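Local coordinates for protein beta-glucuronidase (uncultured Clostridium sp., PDB 6U7J) that hydrolyses beta-D-glucuronides as a family 2 glycosyl hydrolase of a gut bacterium, probably including estrogen glucuronides, at residues B[12-17]-B[274-279]; B[215-220]-B[244-249]; B[225-230]-B[267-272]. One frame throughout, in Å; residues are numbered along the deposited sequence.

In the fold
All three contacts involve the immunoglobulin-like beta-sandwich domain of the family 2 fold. Contact 2 joins two strands of its three-stranded sheet. Contact 3 joins the two middle strands of the four-stranded sheet. The two share the core: I218 packs on I269 and V229, and M245 on I227. Contact 1 lies at the edge strand 274-280 of the four-stranded sheet, where the N-terminal loop 12-17 runs alongside it. It is mostly polar and touches contact 3 through H275 and T277 on D268. Contacts 2 and 3 are antiparallel ladders with mainly apolar side chains facing the core. Their outer faces are mixed: H215, M248 and E217-K246 in contact 2, tyrosines, K228 and buried D268 in contact 3.

Contact 1. Residues B[12-17]-B[274-279]; sequences FPVDNE and DHYTLP
H275 holds its ring anti to its own backbone N; chi1 (179°) carries the ring toward the loop, and chi2 turns its ND1 side to E17. That glutamate doubles back, with CG between the backbone N and the carbonyl carbon and a bend at chi2. The bond from ND1 of H275 to OE1 of E17 is 2.8 Å long and nearly straight, at 169°. OE1 lies in the ring plane and offers its syn lone pair, while the carboxylate is turned 48° from the ring. N16 sits next to it. Its ND2 donates to the carbonyl O of H275 at 3.0 Å, from well above the carbonyl plane and so off its lone pairs; the bond is also bent at hydrogen. OD1 of N16 turns back to the backbone N of A18 and R19. The loop 12-17 thus runs alongside the edge strand 274-280 of the immunoglobulin-like domain, in the opposite direction, just before strand 20-32. Further along, Y276 reaches the carbonyl O of F12 with its OH, 2.6 Å away, in the carbonyl plane and on a lone pair. V14 leans on the same ring: its CG1 is 3.6 Å from CE2 of Y276. On its other nitrogen, NE2, H275 is bonded to D268, which would hold the ring's rotation from both ends. D15 forms a salt bridge to K22 of a second subunit.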
loop_
_atom_site.group_PDB
_atom_site.type_symbol
_atom_site.label_atom_id
_atom_site.label_comp_id
_atom_site.label_asym_id
_atom_site.label_seq_id
_atom_site.Cartn_x
_atom_site.Cartn_y
_atom_site.Cartn_z
ATOM N N PHE B 12 30.988 -27.135 -17.189
ATOM C CA PHE B 12 30.751 -25.699 -17.223
ATOM C C PHE B 12 31.885 -25.017 -17.981
ATOM O O PHE B 12 33.054 -25.327 -17.741
ATOM C CB PHE B 12 30.636 -25.128 -15.804
ATOM C CG PHE B 12 30.117 -23.716 -15.760
ATOM C CD1 PHE B 12 28.761 -23.457 -15.876
ATOM C CD2 PHE B 12 30.985 -22.645 -15.625
ATOM C CE1 PHE B 12 28.268 -22.153 -15.847
ATOM C CE2 PHE B 12 30.500 -21.338 -15.596
ATOM C CZ PHE B 12 29.132 -21.097 -15.703
ATOM N N PRO B 13 31.589 -24.094 -18.894
ATOM C CA PRO B 13 32.662 -23.466 -19.679
ATOM C C PRO B 13 33.590 -22.634 -18.805
ATOM O O PRO B 13 33.155 -21.958 -17.867
ATOM C CB PRO B 13 31.909 -22.589 -20.691
ATOM C CG PRO B 13 30.470 -23.132 -20.711
ATOM C CD PRO B 13 30.240 -23.683 -19.325
ATOM N N VAL B 14 34.886 -22.672 -19.132
ATOM C CA VAL B 14 35.893 -21.942 -18.375
ATOM C C VAL B 14 36.769 -21.121 -19.311
ATOM O O VAL B 14 36.857 -21.382 -20.513
ATOM C CB VAL B 14 36.766 -22.891 -17.530
ATOM C CG1 VAL B 14 35.886 -23.778 -16.636
ATOM C CG2 VAL B 14 37.663 -23.731 -18.437
ATOM N N ASP B 15 37.422 -20.111 -18.734
ATOM C CA ASP B 15 38.483 -19.353 -19.395
ATOM C C ASP B 15 39.819 -19.691 -18.752
ATOM O O ASP B 15 39.955 -19.608 -17.528
ATOM C CB ASP B 15 38.268 -17.843 -19.277
ATOM C CG ASP B 15 37.175 -17.327 -20.187
ATOM O OD1 ASP B 15 36.206 -16.741 -19.654
ATOM O OD2 ASP B 15 37.279 -17.505 -21.424
ATOM N N ASN B 16 40.813 -20.035 -19.579
ATOM C CA ASN B 16 42.185 -20.184 -19.092
ATOM C C ASN B 16 43.161 -19.935 -20.244
ATOM O O ASN B 16 42.833 -19.218 -21.188
ATOM C CB ASN B 16 42.394 -21.569 -18.449
ATOM C CG ASN B 16 41.973 -22.717 -19.356
ATOM O OD1 ASN B 16 42.275 -22.727 -20.550
ATOM N ND2 ASN B 16 41.288 -23.700 -18.787
ATOM N N GLU B 17 44.364 -20.515 -20.184
ATOM C CA GLU B 17 45.317 -20.328 -21.281
ATOM C C GLU B 17 44.909 -21.082 -22.540
ATOM O O GLU B 17 45.417 -20.769 -23.625
ATOM C CB GLU B 17 46.714 -20.776 -20.845
ATOM C CG GLU B 17 46.931 -22.272 -20.962
ATOM C CD GLU B 17 46.381 -23.044 -19.782
ATOM O OE1 GLU B 17 45.632 -22.448 -18.957
ATOM O OE2 GLU B 17 46.709 -24.257 -19.678
ATOM N N ASP B 274 45.004 -28.939 -23.897
ATOM C CA ASP B 274 43.826 -28.584 -23.117
ATOM C C ASP B 274 44.157 -28.388 -21.637
ATOM O O ASP B 274 45.195 -28.823 -21.135
ATOM C CB ASP B 274 42.745 -29.661 -23.252
ATOM C CG ASP B 274 41.369 -29.156 -22.843
ATOM O OD1 ASP B 274 41.253 -27.927 -22.624
ATOM O OD2 ASP B 274 40.416 -29.971 -22.743
ATOM N N HIS B 275 43.231 -27.743 -20.932
ATOM C CA HIS B 275 43.348 -27.491 -19.501
ATOM C C HIS B 275 41.937 -27.288 -18.949
ATOM O O HIS B 275 41.108 -26.627 -19.586
ATOM C CB HIS B 275 44.243 -26.265 -19.235
ATOM C CG HIS B 275 44.409 -25.917 -17.786
ATOM N ND1 HIS B 275 44.784 -24.656 -17.367
ATOM C CD2 HIS B 275 44.266 -26.659 -16.661
ATOM C CE1 HIS B 275 44.869 -24.640 -16.046
ATOM N NE2 HIS B 275 44.551 -25.839 -15.592
ATOM N N TYR B 276 41.657 -27.890 -17.791
ATOM C CA TYR B 276 40.369 -27.720 -17.125
ATOM C C TYR B 276 40.559 -27.827 -15.621
ATOM O O TYR B 276 41.245 -28.736 -15.150
ATOM C CB TYR B 276 39.328 -28.758 -17.567
ATOM C CG TYR B 276 37.910 -28.332 -17.199
ATOM C CD1 TYR B 276 37.396 -28.569 -15.926
ATOM C CD2 TYR B 276 37.102 -27.651 -18.117
ATOM C CE1 TYR B 276 36.102 -28.164 -15.575
ATOM C CE2 TYR B 276 35.804 -27.235 -17.772
ATOM C CZ TYR B 276 35.316 -27.501 -16.504
ATOM O OH TYR B 276 34.047 -27.110 -16.152
ATOM N N THR B 277 39.918 -26.921 -14.879
ATOM C CA THR B 277 40.010 -26.848 -13.419
ATOM C C THR B 277 38.612 -26.899 -12.808
ATOM O O THR B 277 37.838 -25.939 -12.924
ATOM C CB THR B 277 40.733 -25.573 -12.988
ATOM O OG1 THR B 277 42.000 -25.507 -13.644
ATOM C CG2 THR B 277 40.931 -25.550 -11.475
ATOM N N LEU B 278 38.300 -28.007 -12.137
ATOM C CA LEU B 278 36.988 -28.241 -11.548
ATOM C C LEU B 278 37.046 -28.064 -10.038
ATOM O O LEU B 278 37.770 -28.817 -9.367
ATOM C CB LEU B 278 36.502 -29.650 -11.893
ATOM C CG LEU B 278 35.160 -30.054 -11.286
ATOM C CD1 LEU B 278 33.997 -29.393 -12.040
ATOM C CD2 LEU B 278 35.015 -31.557 -11.297
ATOM N N PRO B 279 36.320 -27.103 -9.456
ATOM C CA PRO B 279 36.185 -27.074 -7.993
ATOM C C PRO B 279 35.354 -28.251 -7.517
ATOM O O PRO B 279 34.487 -28.750 -8.232
ATOM C CB PRO B 279 35.470 -25.745 -7.717
ATOM C CG PRO B 279 35.526 -24.967 -9.038
ATOM C CD PRO B 279 35.606 -25.992 -10.109
#

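Contact 2. Residues B[215-220]-B[244-249]; sequences HYEIKT and EMKDMV
The H215 ring is overlapped by M248, whose CG sits over one face in a CH-pi contact, 3.4 Å from the ring centroid and 17° off the normal. The sulfur SD of M248 is further to the side, oblique to the ring. Both side chains point the same way, from a non-hydrogen-bonded pair of the antiparallel strands 211-220 and 246-251. E217 and K246 form the next such pair on that face, with OE2 of E217 and NZ of K246 in a long salt bridge of 3.6 Å. Between them Y216 and D247 bond in both directions through the backbone: N of Y216 to O of D247 is 3.0 Å. The Y216 side chain drops to the other face of the sheet, with CG between its backbone N and carbonyl carbon (chi1 72°). That turn lays the ring under the incoming strand, with N of D247 above its centre. It also takes OH of Y216 to the carbonyl O of E244, 2.5 Å away at the ring edge. N of I218 then bonds to O of M245, which carries the pairing to the residue just ahead of strand 246-251. On the inner face T220 meets SD of M245 through CG2, and Y216 and I218 pack on V229 of the opposing sheet. The tyrosine hydroxyl thus ties down the loop before the strand, while the E217-K246 pair is long and probably contributes only weak attraction.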
loop_
_atom_site.group_PDB
_atom_site.type_symbol
_atom_site.label_atom_id
_atom_site.label_comp_id
_atom_site.label_asym_id
_atom_site.label_seq_id
_atom_site.Cartn_x
_atom_site.Cartn_y
_atom_site.Cartn_z
ATOM N N HIS B 215 38.037 -39.936 -5.433
ATOM C CA HIS B 215 37.886 -40.785 -6.607
ATOM C C HIS B 215 37.485 -39.902 -7.780
ATOM O O HIS B 215 36.456 -39.219 -7.715
ATOM C CB HIS B 215 36.817 -41.859 -6.392
ATOM C CG HIS B 215 37.040 -42.725 -5.192
ATOM N ND1 HIS B 215 37.202 -42.215 -3.921
ATOM C CD2 HIS B 215 37.103 -44.073 -5.068
ATOM C CE1 HIS B 215 37.371 -43.211 -3.068
ATOM N NE2 HIS B 215 37.312 -44.348 -3.738
ATOM N N TYR B 216 38.274 -39.914 -8.851
ATOM C CA TYR B 216 37.944 -39.125 -10.027
ATOM C C TYR B 216 38.007 -39.988 -11.276
ATOM O O TYR B 216 38.689 -41.013 -11.314
ATOM C CB TYR B 216 38.865 -37.907 -10.176
ATOM C CG TYR B 216 40.282 -38.217 -10.594
ATOM C CD1 TYR B 216 40.606 -38.438 -11.930
ATOM C CD2 TYR B 216 41.306 -38.254 -9.658
ATOM C CE1 TYR B 216 41.906 -38.720 -12.312
ATOM C CE2 TYR B 216 42.610 -38.525 -10.032
ATOM C CZ TYR B 216 42.903 -38.757 -11.357
ATOM O OH TYR B 216 44.194 -39.030 -11.729
ATOM N N GLU B 217 37.293 -39.538 -12.305
ATOM C CA GLU B 217 37.242 -40.217 -13.595
ATOM C C GLU B 217 37.070 -39.163 -14.679
ATOM O O GLU B 217 36.114 -38.378 -14.641
ATOM C CB GLU B 217 36.106 -41.237 -13.639
ATOM C CG GLU B 217 35.970 -41.960 -14.968
ATOM C CD GLU B 217 34.873 -43.013 -14.934
ATOM O OE1 GLU B 217 34.642 -43.684 -15.965
ATOM O OE2 GLU B 217 34.241 -43.169 -13.865
ATOM N N ILE B 218 37.995 -39.152 -15.635
ATOM C CA ILE B 218 38.088 -38.123 -16.657
ATOM C C ILE B 218 37.870 -38.772 -18.021
ATOM O O ILE B 218 38.273 -39.917 -18.251
ATOM C CB ILE B 218 39.445 -37.404 -16.580
ATOM C CG1 ILE B 218 39.644 -36.847 -15.169
ATOM C CG2 ILE B 218 39.551 -36.294 -17.623
ATOM C CD1 ILE B 218 41.037 -36.328 -14.896
ATOM N N LYS B 219 37.203 -38.047 -18.912
ATOM C CA LYS B 219 36.850 -38.537 -20.230
ATOM C C LYS B 219 37.338 -37.515 -21.240
ATOM O O LYS B 219 37.059 -36.323 -21.103
ATOM C CB LYS B 219 35.338 -38.752 -20.338
ATOM C CG LYS B 219 34.815 -39.301 -21.654
ATOM C CD LYS B 219 33.292 -39.588 -21.510
ATOM C CE LYS B 219 32.470 -39.245 -22.770
ATOM N NZ LYS B 219 31.250 -40.111 -22.952
ATOM N N THR B 220 38.122 -37.972 -22.212
ATOM C CA THR B 220 38.584 -37.158 -23.325
ATOM C C THR B 220 38.168 -37.812 -24.636
ATOM O O THR B 220 37.690 -38.949 -24.668
ATOM C CB THR B 220 40.108 -36.981 -23.304
ATOM O OG1 THR B 220 40.727 -38.146 -23.863
ATOM C CG2 THR B 220 40.623 -36.756 -21.898
ATOM N N GLU B 244 46.953 -40.742 -14.006
ATOM C CA GLU B 244 45.868 -41.643 -14.345
ATOM C C GLU B 244 44.622 -40.855 -14.729
ATOM O O GLU B 244 44.302 -39.832 -14.113
ATOM C CB GLU B 244 45.568 -42.565 -13.163
ATOM C CG GLU B 244 46.724 -43.504 -12.819
ATOM C CD GLU B 244 47.175 -44.323 -14.020
ATOM O OE1 GLU B 244 46.390 -45.180 -14.494
ATOM O OE2 GLU B 244 48.304 -44.088 -14.504
ATOM N N MET B 245 43.922 -41.338 -15.755
ATOM C CA MET B 245 42.654 -40.741 -16.150
ATOM C C MET B 245 41.509 -41.135 -15.230
ATOM O O MET B 245 40.515 -40.406 -15.139
ATOM C CB MET B 245 42.323 -41.130 -17.584
ATOM C CG MET B 245 43.083 -40.284 -18.573
ATOM S SD MET B 245 42.151 -39.930 -20.049
ATOM C CE MET B 245 43.461 -39.821 -21.268
ATOM N N LYS B 246 41.631 -42.275 -14.560
ATOM C CA LYS B 246 40.679 -42.735 -13.565
ATOM C C LYS B 246 41.510 -43.209 -12.385
ATOM O O LYS B 246 42.365 -44.090 -12.545
ATOM C CB LYS B 246 39.792 -43.851 -14.128
ATOM C CG LYS B 246 38.949 -44.577 -13.096
ATOM C CD LYS B 246 38.059 -45.624 -13.755
ATOM C CE LYS B 246 36.978 -46.111 -12.793
ATOM N NZ LYS B 246 35.705 -46.475 -13.497
ATOM N N ASP B 247 41.305 -42.600 -11.223
ATOM C CA ASP B 247 42.218 -42.817 -10.112
ATOM C C ASP B 247 41.533 -42.494 -8.793
ATOM O O ASP B 247 40.445 -41.909 -8.744
ATOM C CB ASP B 247 43.491 -41.980 -10.261
ATOM C CG ASP B 247 44.693 -42.602 -9.550
ATOM O OD1 ASP B 247 45.802 -42.032 -9.645
ATOM O OD2 ASP B 247 44.533 -43.655 -8.896
ATOM N N MET B 248 42.220 -42.869 -7.718
ATOM C CA MET B 248 41.729 -42.786 -6.350
ATOM C C MET B 248 42.920 -42.311 -5.523
ATOM O O MET B 248 43.841 -43.090 -5.267
ATOM C CB MET B 248 41.220 -44.149 -5.899
ATOM C CG MET B 248 40.414 -44.177 -4.628
ATOM S SD MET B 248 40.074 -45.880 -4.109
ATOM C CE MET B 248 41.198 -46.079 -2.720
ATOM N N VAL B 249 42.936 -41.031 -5.145
ATOM C CA VAL B 249 44.107 -40.458 -4.490
ATOM C C VAL B 249 43.727 -39.868 -3.140
ATOM O O VAL B 249 42.568 -39.534 -2.867
ATOM C CB VAL B 249 44.814 -39.398 -5.357
ATOM C CG1 VAL B 249 45.173 -39.978 -6.729
ATOM C CG2 VAL B 249 43.951 -38.172 -5.501
#

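Contact 3. Residues B[225-230]-B[267-272]; sequences KFIKVY and LDIYFG. Unlike the reference sequence in segment 225-230: F226 (reference Ser).
V229 and L267 meet on the inner face of the sheet, where CG1 of V229 lies 3.6 Å from CD1 of L267. Next to them CD1 of I227 touches CG2 of I269, at 3.7 Å. The two isoleucines cross at a slant: I227 holds CG1 anti to its backbone N (chi1 -157°), which runs CD1 out over I269. F271 adds its ring beside I227. The strands 227-232 and 265-271 are antiparallel. K228 and Y270 exchange two nearly straight backbone bonds, and so do Y230 and D268; N of Y230 is 2.8 Å from O of D268. The outer face carries the polar and aromatic groups. CD1 of Y270 comes to the edge of the Y230 ring, near its plane, with CE1 of Y230 3.9 Å away. K228 extends outward to a salt bridge with E241. D268 is shared by R232, H275 and T277, which between them engage both oxygens of this buried carboxylate. These are the middle strands of a four-stranded sheet, flanked by 238-242 and 274-280. Their inner face packs on strands 198-208 and 211-220, the opposing sheet of the sandwich.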
loop_
_atom_site.group_PDB
_atom_site.type_symbol
_atom_site.label_atom_id
_atom_site.label_comp_id
_atom_site.label_asym_id
_atom_site.label_seq_id
_atom_site.Cartn_x
_atom_site.Cartn_y
_atom_site.Cartn_z
ATOM N N LYS B 225 46.519 -40.386 -25.111
ATOM C CA LYS B 225 47.559 -39.426 -24.803
ATOM C C LYS B 225 47.673 -39.269 -23.290
ATOM O O LYS B 225 46.800 -39.687 -22.523
ATOM C CB LYS B 225 47.275 -38.092 -25.488
ATOM C CG LYS B 225 46.869 -38.242 -26.953
ATOM C CD LYS B 225 48.061 -38.542 -27.852
ATOM C CE LYS B 225 47.685 -38.408 -29.333
ATOM N NZ LYS B 225 47.503 -36.981 -29.764
ATOM N N PHE B 226 48.780 -38.676 -22.866
ATOM C CA PHE B 226 49.122 -38.631 -21.455
ATOM C C PHE B 226 48.368 -37.495 -20.777
ATOM O O PHE B 226 48.119 -36.450 -21.385
ATOM C CB PHE B 226 50.638 -38.467 -21.283
ATOM C CG PHE B 226 51.451 -39.577 -21.929
ATOM C CD1 PHE B 226 52.231 -40.428 -21.157
ATOM C CD2 PHE B 226 51.435 -39.766 -23.309
ATOM C CE1 PHE B 226 52.973 -41.448 -21.748
ATOM C CE2 PHE B 226 52.165 -40.780 -23.903
ATOM C CZ PHE B 226 52.938 -41.622 -23.122
ATOM N N ILE B 227 47.988 -37.714 -19.518
ATOM C CA ILE B 227 47.237 -36.739 -18.737
ATOM C C ILE B 227 47.947 -36.507 -17.409
ATOM O O ILE B 227 48.557 -37.421 -16.842
ATOM C CB ILE B 227 45.777 -37.198 -18.506
ATOM C CG1 ILE B 227 44.869 -35.994 -18.215
ATOM C CG2 ILE B 227 45.702 -38.232 -17.385
ATOM C CD1 ILE B 227 43.389 -36.307 -18.344
ATOM N N LYS B 228 47.884 -35.264 -16.928
ATOM C CA LYS B 228 48.395 -34.869 -15.621
ATOM C C LYS B 228 47.239 -34.308 -14.800
ATOM O O LYS B 228 46.460 -33.480 -15.294
ATOM C CB LYS B 228 49.525 -33.832 -15.744
ATOM C CG LYS B 228 50.411 -33.692 -14.493
ATOM C CD LYS B 228 51.309 -34.933 -14.263
ATOM C CE LYS B 228 52.634 -34.593 -13.556
ATOM N NZ LYS B 228 52.577 -34.619 -12.050
ATOM N N VAL B 229 47.120 -34.771 -13.557
ATOM C CA VAL B 229 45.998 -34.437 -12.689
ATOM C C VAL B 229 46.550 -33.993 -11.344
ATOM O O VAL B 229 47.208 -34.779 -10.653
ATOM C CB VAL B 229 45.037 -35.624 -12.500
ATOM C CG1 VAL B 229 43.988 -35.301 -11.443
ATOM C CG2 VAL B 229 44.387 -35.984 -13.803
ATOM N N TYR B 230 46.281 -32.746 -10.970
ATOM C CA TYR B 230 46.640 -32.230 -9.662
ATOM C C TYR B 230 45.381 -31.993 -8.841
ATOM O O TYR B 230 44.320 -31.636 -9.370
ATOM C CB TYR B 230 47.413 -30.910 -9.754
ATOM C CG TYR B 230 48.653 -30.904 -10.626
ATOM C CD1 TYR B 230 48.630 -30.328 -11.891
ATOM C CD2 TYR B 230 49.857 -31.434 -10.173
ATOM C CE1 TYR B 230 49.758 -30.299 -12.685
ATOM C CE2 TYR B 230 50.992 -31.406 -10.963
ATOM C CZ TYR B 230 50.941 -30.837 -12.219
ATOM O OH TYR B 230 52.070 -30.797 -13.020
ATOM N N LEU B 267 40.221 -29.911 -8.872
ATOM C CA LEU B 267 40.768 -30.922 -9.775
ATOM C C LEU B 267 41.329 -30.189 -10.988
ATOM O O LEU B 267 40.578 -29.709 -11.838
ATOM C CB LEU B 267 39.699 -31.936 -10.171
ATOM C CG LEU B 267 40.224 -33.275 -10.721
ATOM C CD1 LEU B 267 41.127 -33.975 -9.701
ATOM C CD2 LEU B 267 39.094 -34.216 -11.158
ATOM N N ASP B 268 42.657 -30.084 -11.058
ATOM C CA ASP B 268 43.358 -29.284 -12.056
ATOM C C ASP B 268 44.008 -30.229 -13.059
ATOM O O ASP B 268 44.920 -30.988 -12.700
ATOM C CB ASP B 268 44.393 -28.392 -11.373
ATOM C CG ASP B 268 44.965 -27.311 -12.286
ATOM O OD1 ASP B 268 44.286 -26.854 -13.240
ATOM O OD2 ASP B 268 46.118 -26.901 -12.018
ATOM N N ILE B 269 43.544 -30.176 -14.308
ATOM C CA ILE B 269 43.797 -31.214 -15.299
ATOM C C ILE B 269 44.477 -30.603 -16.517
ATOM O O ILE B 269 44.003 -29.596 -17.064
ATOM C CB ILE B 269 42.491 -31.911 -15.717
ATOM C CG1 ILE B 269 41.723 -32.388 -14.483
ATOM C CG2 ILE B 269 42.765 -33.048 -16.687
ATOM C CD1 ILE B 269 40.316 -32.892 -14.785
ATOM N N TYR B 270 45.567 -31.234 -16.960
ATOM C CA TYR B 270 46.266 -30.861 -18.181
ATOM C C TYR B 270 46.277 -32.047 -19.139
ATOM O O TYR B 270 46.701 -33.147 -18.772
ATOM C CB TYR B 270 47.693 -30.402 -17.879
ATOM C CG TYR B 270 47.771 -29.098 -17.109
ATOM C CD1 TYR B 270 47.651 -29.074 -15.723
ATOM C CD2 TYR B 270 47.973 -27.893 -17.772
ATOM C CE1 TYR B 270 47.719 -27.877 -15.018
ATOM C CE2 TYR B 270 48.050 -26.708 -17.085
ATOM C CZ TYR B 270 47.925 -26.702 -15.711
ATOM O OH TYR B 270 48.003 -25.503 -15.036
ATOM N N PHE B 271 45.813 -31.819 -20.365
ATOM C CA PHE B 271 45.650 -32.887 -21.352
ATOM C C PHE B 271 46.050 -32.308 -22.707
ATOM O O PHE B 271 45.269 -31.586 -23.338
ATOM C CB PHE B 271 44.219 -33.424 -21.357
ATOM C CG PHE B 271 43.951 -34.469 -22.413
ATOM C CD1 PHE B 271 44.441 -35.763 -22.275
ATOM C CD2 PHE B 271 43.197 -34.159 -23.539
ATOM C CE1 PHE B 271 44.182 -36.735 -23.244
ATOM C CE2 PHE B 271 42.934 -35.119 -24.514
ATOM C CZ PHE B 271 43.436 -36.411 -24.370
ATOM N N GLY B 272 47.271 -32.609 -23.133
ATOM C CA GLY B 272 47.764 -32.109 -24.405
ATOM C C GLY B 272 47.879 -30.598 -24.403
ATOM O O GLY B 272 48.631 -30.007 -23.625
#